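Local structure of ZYG-9 (Caenorhabditis elegans, 2OF3) at residues Y193-A198 / F235-D240; D68-L73 / L108-V113; V24-Q29 / S37-L42. The protein organizes microtubules and spindle poles during mitosis and meiosis in one-cell embryos, and is required for default nucleus positioning in oocytes. All blocks are in the same frame, centred on the assembly; numbering follows the deposited sequence.

Contact 1: residues Y193-A198 / F235-D240; sequences YYITNA and FKFEGD
The ring of Phe237 bridges from the end of helix 221-238 to the last turn of helix 181-198, where it lies against the backbone carbonyls of Ile195 and Thr196. The tight part is small. Phe237 CE2 comes to 3.2 Å from Ile195 O, an approach oblique to the ring, while Thr196 O lies at the ring edge near its plane, 3.9 Å from CZ. A ring edge carries slightly positive hydrogens, so the carbonyl at the edge is probably a mildly favourable partner, though no hydrogen bond crosses the contact. The CA atoms of Ile195 and Phe237 are 8.5 Å apart, a span that a long, flat side chain can bridge. Phe237 makes the reach because its CG stands anti to its own carbonyl carbon (chi1 -71°), a turn that sends the ring toward the other helix.

Apolar packing is looser: Ile195 CG2 stays 4.3 Å from Phe237 CD2. The buried Ile195 suits its place because its branches also meet Val230, Ala233 and Cys234 farther up helix 221-238. Toward solvent the contact thins out. Thr196 is exposed, and its CB points away from the other segment, with OG1 weakly bonded back to Glu192 O. Phe237 is itself exposed, but its ring also touches Ile200 in the loop. Just beyond it the helix stops at Gly239, whose positive phi (42°) favours glycine; Gly239 N bonds to Phe235 O at 2.7 Å, and its CA lies over one face of the Phe235 ring, offset toward the rim. Two neighbouring helices joined near their C-terminal ends by one close ring-to-carbonyl contact and otherwise loose packing are consistent with the HEAT-like alpha-solenoid of a TOG domain.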
loop_
_atom_site.group_PDB
_atom_site.type_symbol
_atom_site.label_atom_id
_atom_site.label_comp_id
_atom_site.label_asym_id
_atom_site.label_seq_id
_atom_site.Cartn_x
_atom_site.Cartn_y
_atom_site.Cartn_z
ATOM N N TYR A 193 -12.201 -6.537 -5.464
ATOM C CA TYR A 193 -11.505 -7.066 -6.607
ATOM C C TYR A 193 -10.801 -8.414 -6.322
ATOM O O TYR A 193 -10.782 -9.309 -7.171
ATOM C CB TYR A 193 -10.553 -5.979 -7.040
ATOM C CG TYR A 193 -9.420 -6.333 -7.949
ATOM C CD1 TYR A 193 -9.621 -6.597 -9.315
ATOM C CD2 TYR A 193 -8.127 -6.325 -7.451
ATOM C CE1 TYR A 193 -8.510 -6.894 -10.164
ATOM C CE2 TYR A 193 -7.047 -6.598 -8.251
ATOM C CZ TYR A 193 -7.227 -6.878 -9.608
ATOM O OH TYR A 193 -6.059 -7.118 -10.355
ATOM N N TYR A 194 -10.220 -8.563 -5.133
ATOM C CA TYR A 194 -9.634 -9.844 -4.716
ATOM C C TYR A 194 -10.677 -10.972 -4.745
ATOM O O TYR A 194 -10.416 -12.113 -5.186
ATOM C CB TYR A 194 -9.082 -9.712 -3.300
ATOM C CG TYR A 194 -7.846 -8.834 -3.131
ATOM C CD1 TYR A 194 -7.081 -8.404 -4.220
ATOM C CD2 TYR A 194 -7.381 -8.517 -1.835
ATOM C CE1 TYR A 194 -5.907 -7.615 -4.017
ATOM C CE2 TYR A 194 -6.245 -7.743 -1.626
ATOM C CZ TYR A 194 -5.507 -7.300 -2.715
ATOM O OH TYR A 194 -4.363 -6.539 -2.457
ATOM N N ILE A 195 -11.865 -10.668 -4.246
ATOM C CA ILE A 195 -12.904 -11.690 -4.067
ATOM C C ILE A 195 -13.526 -12.036 -5.403
ATOM O O ILE A 195 -13.710 -13.217 -5.716
ATOM C CB ILE A 195 -14.002 -11.255 -3.125
ATOM C CG1 ILE A 195 -13.451 -11.126 -1.732
ATOM C CG2 ILE A 195 -15.042 -12.325 -3.083
ATOM C CD1 ILE A 195 -14.300 -10.272 -0.893
ATOM N N THR A 196 -13.841 -11.017 -6.202
ATOM C CA THR A 196 -14.298 -11.256 -7.556
ATOM C C THR A 196 -13.308 -12.108 -8.375
ATOM O O THR A 196 -13.714 -12.934 -9.196
ATOM C CB THR A 196 -14.610 -9.909 -8.261
ATOM O OG1 THR A 196 -15.770 -9.341 -7.651
ATOM C CG2 THR A 196 -14.896 -10.078 -9.730
ATOM N N ASN A 197 -12.011 -11.919 -8.183
ATOM C CA ASN A 197 -11.067 -12.609 -9.051
ATOM C C ASN A 197 -10.552 -13.915 -8.534
ATOM O O ASN A 197 -10.255 -14.770 -9.346
ATOM C CB ASN A 197 -9.908 -11.709 -9.451
ATOM C CG ASN A 197 -10.366 -10.581 -10.349
ATOM O OD1 ASN A 197 -10.579 -9.454 -9.878
ATOM N ND2 ASN A 197 -10.598 -10.886 -11.629
ATOM N N ALA A 198 -10.451 -14.064 -7.205
ATOM C CA ALA A 198 -9.903 -15.268 -6.596
ATOM C C ALA A 198 -10.852 -15.974 -5.628
ATOM O O ALA A 198 -10.522 -17.024 -5.147
ATOM C CB ALA A 198 -8.589 -14.938 -5.899
ATOM N N PHE A 235 -21.153 -13.471 -1.521
ATOM C CA PHE A 235 -22.338 -14.234 -1.801
ATOM C C PHE A 235 -22.174 -15.053 -3.076
ATOM O O PHE A 235 -22.485 -16.244 -3.110
ATOM C CB PHE A 235 -23.580 -13.306 -1.879
ATOM C CG PHE A 235 -24.882 -14.056 -1.994
ATOM C CD1 PHE A 235 -25.561 -14.471 -0.846
ATOM C CD2 PHE A 235 -25.386 -14.407 -3.247
ATOM C CE1 PHE A 235 -26.748 -15.213 -0.958
ATOM C CE2 PHE A 235 -26.578 -15.131 -3.370
ATOM C CZ PHE A 235 -27.262 -15.539 -2.216
ATOM N N LYS A 236 -21.709 -14.428 -4.142
ATOM C CA LYS A 236 -21.550 -15.152 -5.387
ATOM C C LYS A 236 -20.753 -16.458 -5.243
ATOM O O LYS A 236 -21.018 -17.426 -5.973
ATOM C CB LYS A 236 -20.876 -14.278 -6.408
ATOM C CG LYS A 236 -20.970 -14.825 -7.803
ATOM C CD LYS A 236 -20.233 -13.941 -8.798
ATOM C CE LYS A 236 -20.457 -14.440 -10.232
ATOM N NZ LYS A 236 -19.654 -13.652 -11.237
ATOM N N PHE A 237 -19.764 -16.478 -4.355
ATOM C CA PHE A 237 -18.942 -17.676 -4.115
ATOM C C PHE A 237 -19.481 -18.630 -3.038
ATOM O O PHE A 237 -19.398 -19.833 -3.185
ATOM C CB PHE A 237 -17.466 -17.297 -3.847
ATOM C CG PHE A 237 -16.766 -16.813 -5.085
ATOM C CD1 PHE A 237 -16.072 -17.707 -5.911
ATOM C CD2 PHE A 237 -16.841 -15.470 -5.464
ATOM C CE1 PHE A 237 -15.444 -17.260 -7.107
ATOM C CE2 PHE A 237 -16.235 -15.008 -6.658
ATOM C CZ PHE A 237 -15.537 -15.898 -7.479
ATOM N N GLU A 238 -20.070 -18.113 -1.977
ATOM C CA GLU A 238 -20.398 -18.939 -0.844
ATOM C C GLU A 238 -21.892 -18.859 -0.476
ATOM O O GLU A 238 -22.288 -19.390 0.575
ATOM C CB GLU A 238 -19.506 -18.541 0.341
ATOM C CG GLU A 238 -19.809 -17.158 0.897
ATOM C CD GLU A 238 -18.959 -16.783 2.084
ATOM O OE1 GLU A 238 -18.364 -17.695 2.681
ATOM O OE2 GLU A 238 -18.871 -15.563 2.443
ATOM N N GLY A 239 -22.717 -18.209 -1.317
ATOM C CA GLY A 239 -24.162 -18.021 -1.005
ATOM C C GLY A 239 -24.452 -17.640 0.439
ATOM O O GLY A 239 -23.746 -16.814 1.013
ATOM N N ASP A 240 -25.471 -18.260 1.047
ATOM C CA ASP A 240 -25.960 -17.922 2.414
ATOM C C ASP A 240 -24.980 -18.031 3.559
ATOM O O ASP A 240 -25.281 -17.547 4.664
ATOM C CB ASP A 240 -27.144 -18.818 2.834
ATOM C CG ASP A 240 -28.442 -18.532 2.076
ATOM O OD1 ASP A 240 -28.597 -17.475 1.370
ATOM O OD2 ASP A 240 -29.337 -19.414 2.215
#

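Contact 2: residues D68-L73 / L108-V113; sequences DSLVRL and LELCKV
Two neighbouring helices of the TOG-domain solenoid, 60-76 and 101-120, meet here through Leu70 and Val71 on one and Glu109 and Leu110 on the other. Their segments run in nearly the same direction, inclined by 23° with axes 9.8 Å apart at closest. The backbones come nearest where Val71 CA lies 5.8 Å from Leu110 CA, so a compact beta-branched residue suits the place. Both valine methyls are used. CG1 points to the Glu109 carboxylate, 3.4 Å from OE2, whereas CG2 rests over the helix backbone, 4.0 Å from Leu110 CA.

Leu110 leaves its backbone with CG anti to N (chi1 -176°), which brings its two methyls round to the other helix. CD2 meets Leu70 CD1 at 3.7 Å, and CD1 touches both Leu70 CB and Val71 CG2. These leucines belong in the buried half of the contact, where helix 85-95 adds Leu88 beside Leu70 and Cys92 beside Leu110.

Glu109 takes the more exposed flank. Extended beyond CG, it lays its aliphatic part and carboxylate across Val71 at about a right angle, while OE1 makes a long, weak ion pair with Lys106. Replacing Glu109 by alanine is likely to strip the outer side of the Val71 methyls of its cover and to leave Lys106 without that weak acidic partner. Away from the interface, Arg72 and Asp68 pair one turn apart: Arg72 NE reaches Asp68 OD2 at 2.8 Å with an almost straight N-H line, in the guanidinium plane but from above the carboxylate plane. Near-parallel helices with leucines inward and charged groups outward, backed by a further helix on the buried side, fit the TOG domain's build as a HEAT-like alpha-solenoid.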
loop_
_atom_site.group_PDB
_atom_site.type_symbol
_atom_site.label_atom_id
_atom_site.label_comp_id
_atom_site.label_asym_id
_atom_site.label_seq_id
_atom_site.Cartn_x
_atom_site.Cartn_y
_atom_site.Cartn_z
ATOM N N ASP A 68 14.247 12.527 -9.916
ATOM C CA ASP A 68 14.656 12.442 -11.295
ATOM C C ASP A 68 15.883 11.522 -11.485
ATOM O O ASP A 68 15.907 10.653 -12.358
ATOM C CB ASP A 68 14.945 13.873 -11.799
ATOM C CG ASP A 68 15.453 13.895 -13.237
ATOM O OD1 ASP A 68 14.597 13.886 -14.181
ATOM O OD2 ASP A 68 16.713 13.897 -13.429
ATOM N N SER A 69 16.907 11.698 -10.659
ATOM C CA SER A 69 18.052 10.822 -10.700
ATOM C C SER A 69 17.637 9.380 -10.431
ATOM O O SER A 69 18.197 8.456 -11.034
ATOM C CB SER A 69 19.075 11.200 -9.610
ATOM O OG SER A 69 19.643 12.464 -9.834
ATOM N N LEU A 70 16.727 9.183 -9.477
ATOM C CA LEU A 70 16.374 7.813 -9.041
ATOM C C LEU A 70 15.543 7.141 -10.132
ATOM O O LEU A 70 15.767 5.954 -10.477
ATOM C CB LEU A 70 15.645 7.833 -7.664
ATOM C CG LEU A 70 16.453 8.118 -6.385
ATOM C CD1 LEU A 70 15.580 8.319 -5.192
ATOM C CD2 LEU A 70 17.427 6.967 -6.090
ATOM N N VAL A 71 14.579 7.887 -10.682
ATOM C CA VAL A 71 13.730 7.342 -11.777
ATOM C C VAL A 71 14.582 6.944 -13.001
ATOM O O VAL A 71 14.365 5.883 -13.580
ATOM C CB VAL A 71 12.502 8.247 -12.095
ATOM C CG1 VAL A 71 11.965 8.023 -13.486
ATOM C CG2 VAL A 71 11.389 8.036 -11.051
ATOM N N ARG A 72 15.610 7.734 -13.315
ATOM C CA ARG A 72 16.511 7.412 -14.432
ATOM C C ARG A 72 17.330 6.155 -14.240
ATOM O O ARG A 72 17.705 5.510 -15.251
ATOM C CB ARG A 72 17.465 8.583 -14.775
ATOM C CG ARG A 72 16.732 9.799 -15.333
ATOM C CD ARG A 72 17.629 11.073 -15.461
ATOM N NE ARG A 72 16.791 12.269 -15.655
ATOM C CZ ARG A 72 16.100 12.564 -16.770
ATOM N NH1 ARG A 72 16.135 11.748 -17.836
ATOM N NH2 ARG A 72 15.361 13.683 -16.830
ATOM N N LEU A 73 17.605 5.762 -12.980
ATOM C CA LEU A 73 18.304 4.486 -12.722
ATOM C C LEU A 73 17.540 3.280 -13.194
ATOM O O LEU A 73 18.122 2.276 -13.502
ATOM C CB LEU A 73 18.630 4.317 -11.225
ATOM C CG LEU A 73 19.541 5.380 -10.637
ATOM C CD1 LEU A 73 19.756 5.023 -9.157
ATOM C CD2 LEU A 73 20.874 5.405 -11.393
ATOM N N LEU A 108 5.161 8.839 -6.576
ATOM C CA LEU A 108 4.386 7.662 -6.963
ATOM C C LEU A 108 4.939 7.001 -8.191
ATOM O O LEU A 108 4.854 5.790 -8.337
ATOM C CB LEU A 108 2.897 8.005 -7.125
ATOM C CG LEU A 108 2.297 8.477 -5.790
ATOM C CD1 LEU A 108 0.917 8.967 -6.149
ATOM C CD2 LEU A 108 2.181 7.311 -4.779
ATOM N N GLU A 109 5.543 7.794 -9.079
ATOM C CA GLU A 109 6.208 7.249 -10.258
ATOM C C GLU A 109 7.393 6.431 -9.843
ATOM O O GLU A 109 7.604 5.337 -10.387
ATOM C CB GLU A 109 6.648 8.402 -11.139
ATOM C CG GLU A 109 7.487 8.060 -12.283
ATOM C CD GLU A 109 7.925 9.334 -13.037
ATOM O OE1 GLU A 109 7.338 10.427 -12.819
ATOM O OE2 GLU A 109 8.846 9.222 -13.859
ATOM N N LEU A 110 8.168 6.927 -8.876
ATOM C CA LEU A 110 9.261 6.092 -8.317
ATOM C C LEU A 110 8.741 4.807 -7.658
ATOM O O LEU A 110 9.313 3.735 -7.884
ATOM C CB LEU A 110 10.185 6.861 -7.347
ATOM C CG LEU A 110 11.385 6.069 -6.812
ATOM C CD1 LEU A 110 12.287 5.528 -7.970
ATOM C CD2 LEU A 110 12.205 6.926 -5.860
ATOM N N CYS A 111 7.672 4.899 -6.865
ATOM C CA CYS A 111 7.113 3.728 -6.181
ATOM C C CYS A 111 6.692 2.698 -7.221
ATOM O O CYS A 111 6.964 1.516 -7.063
ATOM C CB CYS A 111 5.887 4.098 -5.314
ATOM S SG CYS A 111 6.316 5.101 -3.882
ATOM N N LYS A 112 6.025 3.150 -8.284
ATOM C CA LYS A 112 5.591 2.273 -9.385
ATOM C C LYS A 112 6.742 1.507 -10.062
ATOM O O LYS A 112 6.663 0.292 -10.265
ATOM C CB LYS A 112 4.742 3.074 -10.400
ATOM C CG LYS A 112 4.207 2.301 -11.621
ATOM C CD LYS A 112 2.929 1.504 -11.303
ATOM C CE LYS A 112 2.405 0.786 -12.594
ATOM N NZ LYS A 112 1.967 1.844 -13.594
ATOM N N VAL A 113 7.808 2.206 -10.370
ATOM C CA VAL A 113 8.963 1.618 -11.025
ATOM C C VAL A 113 9.569 0.561 -10.114
ATOM O O VAL A 113 9.933 -0.527 -10.560
ATOM C CB VAL A 113 9.968 2.789 -11.349
ATOM C CG1 VAL A 113 11.383 2.375 -11.373
ATOM C CG2 VAL A 113 9.574 3.501 -12.682
#

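Contact 3: residues V24-Q29 / S37-L42; sequences VKWNFQ and SQLQTL
Trp26 NE1 gives its hydrogen bond to Thr93 OG1, and the other end of the same indole meets Leu39 across the contact. The far corner of the ring, CH2, comes to 3.9 Å from Leu39 CD2, the two side chains crossing at about a right angle. A large flat ring suits this buried place: Phe28 CE2 lies 3.4 Å above the indole plane, over its centre, and Lys90 makes a cation-pi contact. Trp26 is also the centre of an inverse gamma turn, closed by a weak bond from Asn27 N to Lys25 O at 2.8 Å; Lys25 O takes a second weak bond from His35 NE2.

Nearer the surface, Gln38 stretches out fully from its helix, CG anti to the backbone N (chi1 175°). This long side chain reaches far enough for its amide group to lie beside the backbone and CG2 of Val24; Gln38 CD is 3.7 Å from Val24 CG2.

The irregular segment 24-29 is folded back against helix 33-44, and helix 85-95 supports both sides, with Leu94 touching Trp26 and Leu39.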
loop_
_atom_site.group_PDB
_atom_site.type_symbol
_atom_site.label_atom_id
_atom_site.label_comp_id
_atom_site.label_asym_id
_atom_site.label_seq_id
_atom_site.Cartn_x
_atom_site.Cartn_y
_atom_site.Cartn_z
ATOM N N VAL A 24 14.862 0.070 14.487
ATOM C CA VAL A 24 13.532 0.463 14.905
ATOM C C VAL A 24 12.580 0.203 13.739
ATOM O O VAL A 24 12.972 0.356 12.553
ATOM C CB VAL A 24 13.400 1.921 15.403
ATOM C CG1 VAL A 24 14.491 2.264 16.471
ATOM C CG2 VAL A 24 13.509 2.917 14.281
ATOM N N LYS A 25 11.352 -0.176 14.078
ATOM C CA LYS A 25 10.372 -0.616 13.101
ATOM C C LYS A 25 9.630 0.574 12.509
ATOM O O LYS A 25 9.228 1.495 13.221
ATOM C CB LYS A 25 9.380 -1.590 13.739
ATOM C CG LYS A 25 9.997 -2.909 14.175
ATOM C CD LYS A 25 8.949 -3.843 14.756
ATOM C CE LYS A 25 9.560 -4.794 15.772
ATOM N NZ LYS A 25 10.650 -5.616 15.179
ATOM N N TRP A 26 9.457 0.536 11.196
ATOM C CA TRP A 26 8.868 1.627 10.447
ATOM C C TRP A 26 7.347 1.545 10.609
ATOM O O TRP A 26 6.603 1.071 9.718
ATOM C CB TRP A 26 9.275 1.434 8.999
ATOM C CG TRP A 26 9.325 2.727 8.231
ATOM C CD1 TRP A 26 8.422 3.154 7.335
ATOM C CD2 TRP A 26 10.356 3.723 8.285
ATOM N NE1 TRP A 26 8.827 4.342 6.786
ATOM C CE2 TRP A 26 10.006 4.724 7.369
ATOM C CE3 TRP A 26 11.569 3.839 8.995
ATOM C CZ2 TRP A 26 10.782 5.881 7.171
ATOM C CZ3 TRP A 26 12.341 4.988 8.812
ATOM C CH2 TRP A 26 11.971 5.972 7.879
ATOM N N ASN A 27 6.872 1.970 11.778
ATOM C CA ASN A 27 5.468 1.744 12.169
ATOM C C ASN A 27 4.919 2.937 12.950
ATOM O O ASN A 27 3.949 2.793 13.700
ATOM C CB ASN A 27 5.334 0.422 12.960
ATOM C CG ASN A 27 6.068 0.474 14.326
ATOM O OD1 ASN A 27 6.740 1.471 14.687
ATOM N ND2 ASN A 27 5.941 -0.589 15.079
ATOM N N PHE A 28 5.525 4.105 12.749
ATOM C CA PHE A 28 5.085 5.341 13.366
ATOM C C PHE A 28 3.707 5.811 12.884
ATOM O O PHE A 28 3.234 5.402 11.831
ATOM C CB PHE A 28 6.109 6.456 13.104
ATOM C CG PHE A 28 6.579 6.551 11.662
ATOM C CD1 PHE A 28 5.754 7.123 10.651
ATOM C CD2 PHE A 28 7.850 6.102 11.300
ATOM C CE1 PHE A 28 6.165 7.218 9.315
ATOM C CE2 PHE A 28 8.279 6.224 9.951
ATOM C CZ PHE A 28 7.419 6.762 8.959
ATOM N N GLN A 29 3.087 6.711 13.639
ATOM C CA GLN A 29 1.866 7.340 13.225
ATOM C C GLN A 29 2.219 8.517 12.353
ATOM O O GLN A 29 1.476 8.874 11.453
ATOM C CB GLN A 29 1.090 7.837 14.451
ATOM C CG GLN A 29 0.591 6.731 15.355
ATOM C CD GLN A 29 -0.358 5.764 14.610
ATOM O OE1 GLN A 29 -1.152 6.202 13.768
ATOM N NE2 GLN A 29 -0.270 4.454 14.913
ATOM N N SER A 37 16.581 9.655 11.160
ATOM C CA SER A 37 18.069 9.504 11.341
ATOM C C SER A 37 18.492 8.088 11.010
ATOM O O SER A 37 19.587 7.905 10.463
ATOM C CB SER A 37 18.573 9.719 12.789
ATOM O OG SER A 37 18.309 11.026 13.232
ATOM N N GLN A 38 17.677 7.091 11.390
ATOM C CA GLN A 38 18.031 5.687 11.076
ATOM C C GLN A 38 18.074 5.510 9.544
ATOM O O GLN A 38 19.011 4.906 9.003
ATOM C CB GLN A 38 17.012 4.712 11.702
ATOM C CG GLN A 38 17.251 3.248 11.300
ATOM C CD GLN A 38 16.286 2.315 11.982
ATOM O OE1 GLN A 38 15.178 1.959 11.414
ATOM N NE2 GLN A 38 16.630 1.942 13.227
ATOM N N LEU A 39 17.047 5.992 8.857
ATOM C CA LEU A 39 17.027 5.889 7.392
ATOM C C LEU A 39 18.203 6.570 6.738
ATOM O O LEU A 39 18.825 6.023 5.826
ATOM C CB LEU A 39 15.713 6.463 6.811
ATOM C CG LEU A 39 15.528 6.450 5.271
ATOM C CD1 LEU A 39 15.479 5.040 4.818
ATOM C CD2 LEU A 39 14.229 7.163 4.903
ATOM N N GLN A 40 18.532 7.776 7.211
ATOM C CA GLN A 40 19.677 8.507 6.679
ATOM C C GLN A 40 21.008 7.798 6.878
ATOM O O GLN A 40 21.815 7.796 5.997
ATOM C CB GLN A 40 19.637 9.886 7.301
ATOM C CG GLN A 40 20.752 10.792 6.927
ATOM C CD GLN A 40 20.530 12.136 7.591
ATOM O OE1 GLN A 40 19.795 12.233 8.597
ATOM N NE2 GLN A 40 21.109 13.182 7.007
ATOM N N THR A 41 21.237 7.161 8.024
ATOM C CA THR A 41 22.404 6.305 8.258
ATOM C C THR A 41 22.411 5.120 7.324
ATOM O O THR A 41 23.448 4.822 6.736
ATOM C CB THR A 41 22.418 5.794 9.716
ATOM O OG1 THR A 41 22.626 6.913 10.581
ATOM C CG2 THR A 41 23.507 4.753 9.995
ATOM N N LEU A 42 21.287 4.435 7.171
ATOM C CA LEU A 42 21.250 3.230 6.292
ATOM C C LEU A 42 21.468 3.624 4.822
ATOM O O LEU A 42 22.205 2.963 4.074
ATOM C CB LEU A 42 19.900 2.505 6.458
ATOM C CG LEU A 42 19.745 1.831 7.819
ATOM C CD1 LEU A 42 18.304 1.282 7.949
ATOM C CD2 LEU A 42 20.764 0.735 8.020
#

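The three contacts follow one another along the chain, contact 3 first and contact 1 last, and none touches another. Contacts 2 and 3 are the closer pair, with centres 21 Å apart and nearest atoms about 10 Å apart. Helix 85-95 serves both: Leu88 and Cys92 face contact 2, while Leu87, Lys90, Thr93 and Leu94 face contact 3. Contact 1 lies across the chain's centre, its own centre 36 Å from that of contact 2 and 39 Å from that of contact 3. Together they sample a long, all-helical solenoid: helix pairs at contacts 1 and 2, and an N-terminal loop packed on a helix at contact 3.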